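Local structure of cellulase (Clostridium cellulovorans, 6UI3) at residues Ala86-Glu89 against Thr90-Tyr94. The protein is a GH5_4 endoglucanase of broad specificity, whose TIM-barrel module, the part described here, probably cleaves the beta-linked backbone of cellulose and related plant polysaccharides. Numbering follows the deposited sequence.
Sequences ARVE and TVVNY
R87 reaches two turns along the helix (i to i+7) to meet Y94. Its NH1 donates to Y94 OH over 3.0 Å, with a nearly straight N-H...O angle of 163°. The hydroxyl lies at the guanidinium edge, close to its plane. The Y94 ring is turned steeply, 68°, against the guanidinium plane. V91 packs against the guanidinium: its CG2 sits over the centre of one face, 3.7 Å from R87 CZ. T90 CG2 touches R87 NH1 at 3.6 Å from an oblique direction. The arginine chain leaves with CG anti to the backbone N and then bends at chi2 (60°), which carries the guanidinium along the helix toward Y94.

The carbonyl of A86 takes two bonds from T90. The backbone N and OG1, each 2.9 Å from A86 O, arrive from opposite faces of the carbonyl plane. OG1 lies beside its own backbone N, within reach of the preceding turn. Regular i to i+4 bonds follow, including V92 N to V88 O. E89 and N93 run side by side, with E89 CG 3.7 Å from N93 ND2.

E39 forms a salt bridge with R87 NE, and T47 O accepts from R87 NH2. Y141 OH is hydrogen-bonded to both E89 OE2 and N93 ND2; H137 pairs with E89 OE1, and Y5 with N93 OD1.

All of this lies on helix 82-96, the crossover helix between parallel strands 62-65 and 101-105 of the TIM barrel. V92 packs on I65, A102 and V104 of these strands, while V91 touches I65 and F52, the latter on neighbouring helix 49-58.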
# COMPACT_ATOMS: atom_id res chain seq x y z
N ALA A 86 -6.46 -6.35 -17.99
CA ALA A 86 -6.16 -5.23 -18.88
C ALA A 86 -6.53 -3.90 -18.23
O ALA A 86 -5.83 -2.90 -18.43
CB ALA A 86 -6.89 -5.40 -20.21
N ARG A 87 -7.62 -3.85 -17.47
CA ARG A 87 -7.97 -2.61 -16.78
C ARG A 87 -6.92 -2.25 -15.74
O ARG A 87 -6.51 -1.09 -15.62
CB ARG A 87 -9.35 -2.71 -16.15
CG ARG A 87 -9.80 -1.45 -15.42
CD ARG A 87 -9.86 -0.23 -16.34
NE ARG A 87 -10.09 0.98 -15.58
CZ ARG A 87 -9.73 2.20 -15.96
NH1 ARG A 87 -9.14 2.41 -17.13
NH2 ARG A 87 -9.94 3.22 -15.12
N VAL A 88 -6.48 -3.23 -14.95
CA VAL A 88 -5.43 -2.98 -13.97
C VAL A 88 -4.19 -2.43 -14.68
O VAL A 88 -3.58 -1.45 -14.23
CB VAL A 88 -5.12 -4.25 -13.15
CG1 VAL A 88 -3.93 -4.02 -12.26
CG2 VAL A 88 -6.34 -4.68 -12.34
N GLU A 89 -3.81 -3.05 -15.80
CA GLU A 89 -2.66 -2.60 -16.57
C GLU A 89 -2.85 -1.16 -17.08
O GLU A 89 -1.90 -0.37 -17.06
CB GLU A 89 -2.44 -3.56 -17.73
CG GLU A 89 -1.30 -3.18 -18.65
CD GLU A 89 -1.03 -4.22 -19.73
OE1 GLU A 89 -1.96 -4.95 -20.10
OE2 GLU A 89 0.13 -4.29 -20.20
N THR A 90 -4.05 -0.81 -17.54
CA THR A 90 -4.32 0.55 -17.99
C THR A 90 -4.08 1.55 -16.87
O THR A 90 -3.47 2.61 -17.08
CB THR A 90 -5.74 0.64 -18.54
OG1 THR A 90 -5.88 -0.24 -19.67
CG2 THR A 90 -6.09 2.06 -18.96
N VAL A 91 -4.56 1.24 -15.67
CA VAL A 91 -4.38 2.13 -14.52
C VAL A 91 -2.91 2.20 -14.10
O VAL A 91 -2.39 3.29 -13.82
CB VAL A 91 -5.32 1.73 -13.38
CG1 VAL A 91 -5.05 2.57 -12.14
CG2 VAL A 91 -6.77 1.84 -13.80
N VAL A 92 -2.20 1.06 -14.09
CA VAL A 92 -0.76 1.08 -13.86
C VAL A 92 -0.10 2.08 -14.80
O VAL A 92 0.76 2.87 -14.39
CB VAL A 92 -0.16 -0.33 -14.03
CG1 VAL A 92 1.36 -0.30 -14.17
CG2 VAL A 92 -0.55 -1.21 -12.84
N ASN A 93 -0.49 2.04 -16.07
CA ASN A 93 0.13 2.90 -17.06
C ASN A 93 -0.25 4.37 -16.92
O ASN A 93 0.50 5.22 -17.41
CB ASN A 93 -0.13 2.34 -18.45
CG ASN A 93 0.84 1.22 -18.78
OD1 ASN A 93 2.04 1.40 -18.69
ND2 ASN A 93 0.32 0.08 -19.16
N TYR A 94 -1.35 4.71 -16.25
CA TYR A 94 -1.58 6.11 -15.93
C TYR A 94 -0.45 6.65 -15.06
O TYR A 94 -0.04 7.81 -15.19
CB TYR A 94 -2.90 6.31 -15.19
CG TYR A 94 -4.19 5.96 -15.92
CD1 TYR A 94 -4.26 5.92 -17.30
CD2 TYR A 94 -5.35 5.69 -15.20
CE1 TYR A 94 -5.46 5.60 -17.95
CE2 TYR A 94 -6.54 5.37 -15.83
CZ TYR A 94 -6.59 5.33 -17.20
OH TYR A 94 -7.78 5.01 -17.84